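PDB 2EAB: alpha-fucosidase from Bifidobacterium bifidum, which probably releases alpha-1,2-linked L-fucose from sugar chains by hydrolysis, the present chain being the catalytic piece of a much longer protein. Local coordinates for residues 455-459 and 478-484; 565-570 and 652-656; 604-610 and 629-634. All coordinates share one frame; numbering follows the deposited sequence.

Contact 1: residues 455-459 and 478-484; sequences GRVTA and GEGYMAH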
loop_
_atom_site.group_PDB
_atom_site.type_symbol
_atom_site.label_atom_id
_atom_site.label_comp_id
_atom_site.label_asym_id
_atom_site.label_seq_id
_atom_site.Cartn_x
_atom_site.Cartn_y
_atom_site.Cartn_z
ATOM N N GLY A 455 -4.321 15.293 14.069
ATOM C CA GLY A 455 -5.723 14.973 13.831
ATOM C C GLY A 455 -6.657 15.428 14.934
ATOM O O GLY A 455 -7.843 15.649 14.686
ATOM N N ARG A 456 -6.139 15.576 16.152
ATOM C CA ARG A 456 -6.935 16.123 17.249
ATOM C C ARG A 456 -7.266 17.597 17.004
ATOM O O ARG A 456 -8.322 18.075 17.418
ATOM C CB ARG A 456 -6.226 15.930 18.592
ATOM C CG ARG A 456 -6.326 14.512 19.126
ATOM C CD ARG A 456 -5.397 14.305 20.295
ATOM N NE ARG A 456 -5.543 12.986 20.898
ATOM C CZ ARG A 456 -4.772 12.530 21.881
ATOM N NH1 ARG A 456 -3.804 13.287 22.387
ATOM N NH2 ARG A 456 -4.981 11.320 22.374
ATOM N N VAL A 457 -6.368 18.313 16.328
ATOM C CA VAL A 457 -6.629 19.694 15.929
ATOM C C VAL A 457 -7.776 19.720 14.917
ATOM O O VAL A 457 -8.724 20.483 15.065
ATOM C CB VAL A 457 -5.373 20.382 15.334
ATOM C CG1 VAL A 457 -5.660 21.834 14.988
ATOM C CG2 VAL A 457 -4.201 20.302 16.303
ATOM N N THR A 458 -7.699 18.860 13.906
ATOM C CA THR A 458 -8.745 18.760 12.895
ATOM C C THR A 458 -10.085 18.363 13.514
ATOM O O THR A 458 -11.127 18.921 13.166
ATOM C CB THR A 458 -8.328 17.762 11.809
ATOM O OG1 THR A 458 -7.070 18.181 11.266
ATOM C CG2 THR A 458 -9.343 17.702 10.690
ATOM N N ALA A 459 -10.062 17.392 14.425
ATOM C CA ALA A 459 -11.272 16.946 15.115
ATOM C C ALA A 459 -11.933 18.082 15.890
ATOM O O ALA A 459 -13.158 18.209 15.893
ATOM C CB ALA A 459 -10.970 15.778 16.036
ATOM N N GLY A 478 -7.862 10.509 24.185
ATOM C CA GLY A 478 -8.333 11.787 23.660
ATOM C C GLY A 478 -9.755 11.707 23.139
ATOM O O GLY A 478 -10.387 10.649 23.177
ATOM N N GLU A 479 -10.257 12.838 22.650
ATOM C CA GLU A 479 -11.632 12.926 22.163
ATOM C C GLU A 479 -11.800 12.489 20.711
ATOM O O GLU A 479 -12.924 12.327 20.236
ATOM C CB GLU A 479 -12.181 14.337 22.362
ATOM C CG GLU A 479 -12.409 14.683 23.817
ATOM C CD GLU A 479 -13.367 13.713 24.483
ATOM O OE1 GLU A 479 -14.520 13.590 24.017
ATOM O OE2 GLU A 479 -12.955 13.058 25.465
ATOM N N GLY A 480 -10.685 12.289 20.015
ATOM C CA GLY A 480 -10.743 11.869 18.627
ATOM C C GLY A 480 -9.746 12.573 17.741
ATOM O O GLY A 480 -9.325 13.697 18.010
ATOM N N TYR A 481 -9.377 11.889 16.666
ATOM C CA TYR A 481 -8.487 12.433 15.656
ATOM C C TYR A 481 -9.140 12.235 14.293
ATOM O O TYR A 481 -9.696 11.175 14.000
ATOM C CB TYR A 481 -7.080 11.807 15.741
ATOM C CG TYR A 481 -7.063 10.293 15.732
ATOM C CD1 TYR A 481 -6.707 9.594 14.586
ATOM C CD2 TYR A 481 -7.414 9.561 16.871
ATOM C CE1 TYR A 481 -6.700 8.206 14.569
ATOM C CE2 TYR A 481 -7.418 8.176 16.866
ATOM C CZ TYR A 481 -7.062 7.504 15.710
ATOM O OH TYR A 481 -7.061 6.129 15.687
ATOM N N MET A 482 -9.093 13.287 13.487
ATOM C CA MET A 482 -9.745 13.312 12.196
ATOM C C MET A 482 -8.702 13.597 11.122
ATOM O O MET A 482 -7.840 14.455 11.298
ATOM C CB MET A 482 -10.826 14.398 12.195
ATOM C CG MET A 482 -11.612 14.495 10.902
ATOM S SD MET A 482 -12.717 15.918 10.893
ATOM C CE MET A 482 -14.339 15.142 10.919
ATOM N N ALA A 483 -8.784 12.855 10.020
ATOM C CA ALA A 483 -7.958 13.098 8.842
ATOM C C ALA A 483 -8.763 12.692 7.619
ATOM O O ALA A 483 -9.784 12.007 7.733
ATOM C CB ALA A 483 -6.643 12.343 8.913
ATOM N N HIS A 484 -8.282 13.099 6.449
ATOM C CA HIS A 484 -9.058 12.982 5.232
ATOM C C HIS A 484 -8.277 12.234 4.139
ATOM O O HIS A 484 -7.563 11.282 4.453
ATOM C CB HIS A 484 -9.559 14.377 4.863
ATOM C CG HIS A 484 -10.602 14.878 5.807
ATOM N ND1 HIS A 484 -10.331 15.559 6.978
ATOM C CD2 HIS A 484 -11.943 14.730 5.761
ATOM C CE1 HIS A 484 -11.471 15.827 7.597
ATOM N NE2 HIS A 484 -12.462 15.337 6.873
#

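Contact 2: residues 565-570 and 652-656; sequences SPEQGP and EWYFE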
loop_
_atom_site.group_PDB
_atom_site.type_symbol
_atom_site.label_atom_id
_atom_site.label_comp_id
_atom_site.label_asym_id
_atom_site.label_seq_id
_atom_site.Cartn_x
_atom_site.Cartn_y
_atom_site.Cartn_z
ATOM N N SER A 565 -20.408 9.853 -1.595
ATOM C CA SER A 565 -19.937 8.547 -2.028
ATOM C C SER A 565 -19.019 8.764 -3.227
ATOM O O SER A 565 -19.507 9.036 -4.324
ATOM C CB SER A 565 -21.115 7.655 -2.417
ATOM O OG SER A 565 -20.694 6.305 -2.526
ATOM N N PRO A 566 -17.685 8.682 -3.029
ATOM C CA PRO A 566 -16.808 8.975 -4.167
ATOM C C PRO A 566 -17.076 8.038 -5.354
ATOM O O PRO A 566 -17.238 6.837 -5.142
ATOM C CB PRO A 566 -15.404 8.746 -3.587
ATOM C CG PRO A 566 -15.566 8.994 -2.124
ATOM C CD PRO A 566 -16.909 8.388 -1.810
ATOM N N GLU A 567 -17.167 8.544 -6.589
ATOM C CA GLU A 567 -17.179 9.960 -6.965
ATOM C C GLU A 567 -18.414 10.204 -7.833
ATOM O O GLU A 567 -18.309 10.718 -8.956
ATOM C CB GLU A 567 -15.938 10.308 -7.794
ATOM C CG GLU A 567 -14.635 10.439 -7.039
ATOM C CD GLU A 567 -13.493 10.923 -7.931
ATOM O OE1 GLU A 567 -12.317 10.687 -7.571
ATOM O OE2 GLU A 567 -13.764 11.531 -8.997
ATOM N N GLN A 568 -19.581 9.808 -7.335
ATOM C CA GLN A 568 -20.830 10.034 -8.063
ATOM C C GLN A 568 -21.961 10.353 -7.097
ATOM O O GLN A 568 -21.788 10.253 -5.884
ATOM C CB GLN A 568 -21.179 8.838 -8.963
ATOM C CG GLN A 568 -21.539 7.573 -8.200
ATOM C CD GLN A 568 -22.122 6.475 -9.077
ATOM O OE1 GLN A 568 -22.328 6.649 -10.280
ATOM N NE2 GLN A 568 -22.395 5.328 -8.468
ATOM N N GLY A 569 -23.108 10.745 -7.644
ATOM C CA GLY A 569 -24.269 11.095 -6.844
ATOM C C GLY A 569 -24.154 12.472 -6.215
ATOM O O GLY A 569 -23.239 13.240 -6.539
ATOM N N PRO A 570 -25.096 12.806 -5.317
ATOM C CA PRO A 570 -25.097 14.104 -4.639
ATOM C C PRO A 570 -23.925 14.272 -3.682
ATOM O O PRO A 570 -23.445 13.295 -3.095
ATOM C CB PRO A 570 -26.403 14.086 -3.834
ATOM C CG PRO A 570 -27.222 12.996 -4.416
ATOM C CD PRO A 570 -26.247 11.981 -4.914
ATOM N N GLU A 652 -26.135 1.966 -2.772
ATOM C CA GLU A 652 -25.032 2.887 -2.523
ATOM C C GLU A 652 -25.485 4.033 -1.604
ATOM O O GLU A 652 -24.687 4.546 -0.808
ATOM C CB GLU A 652 -24.446 3.386 -3.852
ATOM C CG GLU A 652 -23.259 4.341 -3.693
ATOM C CD GLU A 652 -22.383 4.478 -4.932
ATOM O OE1 GLU A 652 -22.702 3.900 -5.994
ATOM O OE2 GLU A 652 -21.361 5.191 -4.837
ATOM N N TRP A 653 -26.767 4.395 -1.700
ATOM C CA TRP A 653 -27.386 5.395 -0.828
ATOM C C TRP A 653 -28.644 4.821 -0.207
ATOM O O TRP A 653 -29.321 3.994 -0.818
ATOM C CB TRP A 653 -27.753 6.657 -1.608
ATOM C CG TRP A 653 -26.583 7.307 -2.259
ATOM C CD1 TRP A 653 -25.730 8.222 -1.700
ATOM C CD2 TRP A 653 -26.118 7.082 -3.589
ATOM N NE1 TRP A 653 -24.763 8.580 -2.609
ATOM C CE2 TRP A 653 -24.981 7.900 -3.779
ATOM C CE3 TRP A 653 -26.558 6.275 -4.650
ATOM C CZ2 TRP A 653 -24.274 7.926 -4.983
ATOM C CZ3 TRP A 653 -25.858 6.305 -5.842
ATOM C CH2 TRP A 653 -24.728 7.126 -6.000
ATOM N N TYR A 654 -28.978 5.277 0.991
ATOM C CA TYR A 654 -30.145 4.735 1.693
ATOM C C TYR A 654 -31.483 5.193 1.128
ATOM O O TYR A 654 -32.514 4.585 1.424
ATOM C CB TYR A 654 -30.022 4.933 3.219
ATOM C CG TYR A 654 -28.806 4.208 3.727
ATOM C CD1 TYR A 654 -28.715 2.821 3.605
ATOM C CD2 TYR A 654 -27.714 4.898 4.251
ATOM C CE1 TYR A 654 -27.581 2.135 4.016
ATOM C CE2 TYR A 654 -26.571 4.217 4.667
ATOM C CZ TYR A 654 -26.513 2.839 4.544
ATOM O OH TYR A 654 -25.376 2.177 4.944
ATOM N N PHE A 655 -31.471 6.235 0.296
ATOM C CA PHE A 655 -32.686 6.632 -0.425
ATOM C C PHE A 655 -32.897 5.894 -1.757
ATOM O O PHE A 655 -33.885 6.134 -2.459
ATOM C CB PHE A 655 -32.806 8.165 -0.592
ATOM C CG PHE A 655 -31.633 8.837 -1.285
ATOM C CD1 PHE A 655 -31.016 8.285 -2.405
ATOM C CD2 PHE A 655 -31.191 10.078 -0.833
ATOM C CE1 PHE A 655 -29.955 8.938 -3.036
ATOM C CE2 PHE A 655 -30.136 10.736 -1.454
ATOM C CZ PHE A 655 -29.516 10.165 -2.556
ATOM N N GLU A 656 -31.975 4.996 -2.093
ATOM C CA GLU A 656 -32.005 4.267 -3.358
ATOM C C GLU A 656 -33.123 3.223 -3.401
ATOM O O GLU A 656 -33.450 2.608 -2.387
ATOM C CB GLU A 656 -30.643 3.603 -3.564
ATOM C CG GLU A 656 -30.428 2.867 -4.874
ATOM C CD GLU A 656 -28.995 2.382 -5.019
ATOM O OE1 GLU A 656 -28.777 1.343 -5.675
ATOM O OE2 GLU A 656 -28.081 3.038 -4.466
HETATM O O HOH W 1 -21.905 4.723 -0.542
HETATM O O HOH W 2 -22.665 10.634 -3.284
HETATM O O HOH W 3 -18.832 4.631 -5.779
#

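Contact 3: residues 604-610 and 629-634; sequences VGNTTDC and NRSWSC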
loop_
_atom_site.group_PDB
_atom_site.type_symbol
_atom_site.label_atom_id
_atom_site.label_comp_id
_atom_site.label_asym_id
_atom_site.label_seq_id
_atom_site.Cartn_x
_atom_site.Cartn_y
_atom_site.Cartn_z
ATOM N N VAL A 604 -17.358 -2.359 25.213
ATOM C CA VAL A 604 -18.083 -3.238 24.294
ATOM C C VAL A 604 -19.595 -3.081 24.474
ATOM O O VAL A 604 -20.335 -2.946 23.496
ATOM C CB VAL A 604 -17.653 -4.719 24.467
ATOM C CG1 VAL A 604 -18.555 -5.661 23.674
ATOM C CG2 VAL A 604 -16.204 -4.899 24.042
ATOM N N GLY A 605 -20.042 -3.098 25.728
ATOM C CA GLY A 605 -21.457 -2.969 26.047
ATOM C C GLY A 605 -22.299 -4.074 25.444
ATOM O O GLY A 605 -21.874 -5.230 25.363
ATOM N N ASN A 606 -23.492 -3.701 24.998
ATOM C CA ASN A 606 -24.493 -4.652 24.532
ATOM C C ASN A 606 -25.582 -3.922 23.751
ATOM O O ASN A 606 -25.480 -2.715 23.520
ATOM C CB ASN A 606 -25.095 -5.419 25.722
ATOM C CG ASN A 606 -25.751 -4.498 26.743
ATOM O OD1 ASN A 606 -26.442 -3.540 26.390
ATOM N ND2 ASN A 606 -25.543 -4.794 28.022
ATOM N N THR A 607 -26.624 -4.647 23.357
ATOM C CA THR A 607 -27.730 -4.051 22.606
ATOM C C THR A 607 -29.013 -3.933 23.437
ATOM O O THR A 607 -30.118 -3.898 22.888
ATOM C CB THR A 607 -28.006 -4.813 21.291
ATOM O OG1 THR A 607 -28.349 -6.173 21.588
ATOM C CG2 THR A 607 -26.778 -4.787 20.386
ATOM N N THR A 608 -28.857 -3.866 24.756
ATOM C CA THR A 608 -29.987 -3.698 25.667
ATOM C C THR A 608 -30.364 -2.223 25.745
ATOM O O THR A 608 -29.503 -1.373 25.984
ATOM C CB THR A 608 -29.651 -4.229 27.076
ATOM O OG1 THR A 608 -29.194 -5.582 26.980
ATOM C CG2 THR A 608 -30.874 -4.170 27.996
ATOM N N ASP A 609 -31.651 -1.929 25.548
ATOM C CA ASP A 609 -32.152 -0.549 25.520
ATOM C C ASP A 609 -31.351 0.283 24.518
ATOM O O ASP A 609 -30.885 1.388 24.813
ATOM C CB ASP A 609 -32.140 0.072 26.923
ATOM C CG ASP A 609 -33.001 -0.698 27.906
ATOM O OD1 ASP A 609 -34.140 -1.063 27.543
ATOM O OD2 ASP A 609 -32.534 -0.943 29.038
ATOM N N CYS A 610 -31.208 -0.282 23.325
ATOM C CA CYS A 610 -30.385 0.289 22.277
ATOM C C CYS A 610 -31.273 0.838 21.173
ATOM O O CYS A 610 -32.035 0.102 20.545
ATOM C CB CYS A 610 -29.430 -0.775 21.742
ATOM S SG CYS A 610 -28.420 -0.264 20.352
ATOM N N ASN A 629 -27.594 3.988 26.445
ATOM C CA ASN A 629 -26.657 3.048 25.846
ATOM C C ASN A 629 -26.122 3.575 24.515
ATOM O O ASN A 629 -26.845 3.617 23.525
ATOM C CB ASN A 629 -27.335 1.684 25.667
ATOM C CG ASN A 629 -26.395 0.616 25.130
ATOM O OD1 ASN A 629 -25.226 0.876 24.826
ATOM N ND2 ASN A 629 -26.910 -0.601 25.005
ATOM N N ARG A 630 -24.858 3.989 24.515
ATOM C CA ARG A 630 -24.159 4.376 23.289
ATOM C C ARG A 630 -22.879 3.558 23.159
ATOM O O ARG A 630 -21.874 4.024 22.620
ATOM C CB ARG A 630 -23.870 5.882 23.265
ATOM C CG ARG A 630 -25.120 6.730 23.114
ATOM C CD ARG A 630 -24.809 8.214 23.063
ATOM N NE ARG A 630 -24.358 8.739 24.352
ATOM C CZ ARG A 630 -25.155 9.232 25.297
ATOM N NH1 ARG A 630 -26.468 9.283 25.113
ATOM N NH2 ARG A 630 -24.632 9.683 26.429
ATOM N N SER A 631 -22.931 2.323 23.655
ATOM C CA SER A 631 -21.788 1.420 23.612
ATOM C C SER A 631 -21.441 1.031 22.178
ATOM O O SER A 631 -22.252 1.196 21.256
ATOM C CB SER A 631 -22.064 0.165 24.440
ATOM O OG SER A 631 -23.098 -0.610 23.859
ATOM N N TRP A 632 -20.244 0.492 21.997
ATOM C CA TRP A 632 -19.808 0.088 20.670
ATOM C C TRP A 632 -20.740 -0.948 20.041
ATOM O O TRP A 632 -21.063 -0.845 18.860
ATOM C CB TRP A 632 -18.374 -0.428 20.694
ATOM C CG TRP A 632 -17.365 0.615 21.086
ATOM C CD1 TRP A 632 -17.560 1.970 21.190
ATOM C CD2 TRP A 632 -15.992 0.384 21.404
ATOM N NE1 TRP A 632 -16.391 2.587 21.565
ATOM C CE2 TRP A 632 -15.411 1.637 21.696
ATOM C CE3 TRP A 632 -15.190 -0.766 21.467
ATOM C CZ2 TRP A 632 -14.068 1.771 22.060
ATOM C CZ3 TRP A 632 -13.854 -0.631 21.826
ATOM C CH2 TRP A 632 -13.309 0.628 22.115
ATOM N N SER A 633 -21.182 -1.934 20.826
ATOM C CA SER A 633 -22.123 -2.949 20.329
ATOM C C SER A 633 -23.446 -2.328 19.892
ATOM O O SER A 633 -24.005 -2.697 18.856
ATOM C CB SER A 633 -22.390 -4.025 21.385
ATOM O OG SER A 633 -21.206 -4.745 21.686
ATOM N N CYS A 634 -23.946 -1.384 20.687
ATOM C CA CYS A 634 -25.191 -0.707 20.363
ATOM C C CYS A 634 -25.054 0.088 19.067
ATOM O O CYS A 634 -25.840 -0.091 18.138
ATOM C CB CYS A 634 -25.624 0.195 21.514
ATOM S SG CYS A 634 -27.111 1.142 21.138
HETATM O O HOH W 4 -30.275 3.009 26.919
#

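Contact 1: residues 455-459 and 478-484
Met482 N donates to Gly455 O at 2.9 Å in a nearly straight bond (168°), which ties the extended chain 478-484 across helix 452-463. The carbonyl also keeps its helical bond from Ala459 N, the two donors arriving from opposite faces of its plane. With no side chain at Gly455, Tyr481 CB can settle 3.7 Å from Gly455 C. With CG anti to its carbonyl carbon (chi1 -77°) and the chain extended to NE, Arg456 runs alongside the loop, CG 3.3 Å from Gly480 O and NH2 3.6 Å from Gly478 CA. The contact belongs to the helical (alpha/alpha)6 barrel of the family 95 catalytic domain, and Arg456 ties it to helix 525-546 through a salt bridge to Glu537, and to the loop before Gly478 through bonds to Thr473 O and Pro474 O. A leucine in its place would probably leave Glu537 without its counter-charge and both carbonyls without this donor. Further along, Thr458 and Met482 cross at about a right angle, Thr458 CG2 meeting Met482 SD at 3.8 Å while Thr458 OG1 bonds to Asn94 and Thr493. Ala459 CB sits 3.3 Å from Gly480 O and 4.1 Å from Met482 CB.

Contact 2: residues 565-570 and 652-656
Glu652 reaches across to Ser565 and Gln568 with one carboxylate oxygen for each. Ser565 OG donates to Glu652 OE2 at 2.7 Å, on the anti lone pair of that oxygen, turned away from OE1. Gln568 NE2 donates to Glu652 OE1 at 2.9 Å in a bent bond (137°) that keeps to the plane of the amide but comes in above that of the carboxylate. With CG opposite its own backbone N (chi1 -179°) and the rest of the chain extended, Glu652 reaches the other segment at nearly full length. The far end of the Gln568 amide accepts from Gln672 N, which fixes which way round the amide sits.

Waters add a second set of bridges. One donates to both Ser565 OG and Glu652 O, and another to Glu652 OE2 and Pro566 O. A third is held by four protein atoms: it accepts from Ser565 N and from Trp653 NE1, the latter at 3.0 Å, and donates to Gln568 O and Pro570 O.

Packing centres on the Trp653 indole. Pro570 CD lies over one face and Glu652 CG over the opposite one, both offset toward the rim. At the edge, Gln568 O lies in the ring plane, 3.5 Å from Trp653 CZ2, and Gly569 CA approaches the same carbon at 3.7 Å. Pro570 CG meets the edge of Phe655 at CZ, 4.1 Å away. Within 652-656, the type I beta turn from Trp653 to Glu656 is braced by Glu656 OE2, which accepts from Glu652 N at 2.8 Å.

The buried Glu652 carboxylate thus gathers a hydroxyl, an amide, a water and a salt bridge from Arg710, surroundings likely to keep it ionised while it joins the corner after strand 558-565 to the loop 652-656 within the family 95 catalytic domain.

Contact 3: residues 604-610 and 629-634
The Asn629 amide is gripped along its edges by atoms of both segments. Its ND2 donates to Asn606 O at 3.0 Å and to Thr608 O at 2.9 Å, both acceptors lying close to the amide plane and both bonds nearly straight. At the other end OD1 takes Ser631 N and Ser631 OG, each in the carbonyl plane, so the bonds at its two ends hold the group flat and fix its rotation. The Asn606 amide stands almost perpendicular to it, the planes 84° apart; its OD1 accepts from Thr608 N. Each asparagine thereby makes an Asx turn, one in each segment.

Ser631 is the N-cap of helix 632-639. Its OG, besides donating to Asn629 OD1, accepts weakly from Cys634 N and from Asn606 N, while Ser631 CB packs 3.6 Å from Gly605 CA, where the absence of a side chain allows the close approach. In the first turn of the helix Ser633 holds Val604 O twice: the backbone N at 3.0 Å in the carbonyl plane, and OG at 2.7 Å from above it. The chi1 of -64° places that hydroxyl beside its own backbone N, so that both donors face the same oxygen, and OG also touches Val604 CG1 at 3.4 Å. Trp632 turns instead to the barrel helices, meeting side chains of 525-546 and 577-596.

At the C-terminal end of both segments a disulfide joins Cys610 SG to Cys634 SG at 2.1 Å. It closes a loop whose residues between 610 and 632 form no helix or strand. Nearby, a water donates to Asp609 O and accepts from Asn629 N, 2.9 Å away, and Asn614 ND2 bonds to both Asp609 O and Asn629 O.

Overall arrangement
Followed from the N terminus, contact 1 comes first: it closes a short loop by laying the chain before strand 486-487 against helix 452-463. The chain then runs through helices 507-520 and 525-546 to the end of strand 558-565, where contact 2 opens; it joins the corner between strands 558-565 and 572-574 to the loop before helix 697-711. Before it shuts at 652-656, contact 3 forms, whose smaller loop, fastened at the start of helix 632-639, therefore lies wholly within the larger one. Contact 1 stands in series with both, and none cross. Helix 525-546 borders contacts 1 and 3, helix 577-596 contacts 2 and 3. The three centres lie 24 to 28 Å apart, with no direct touch.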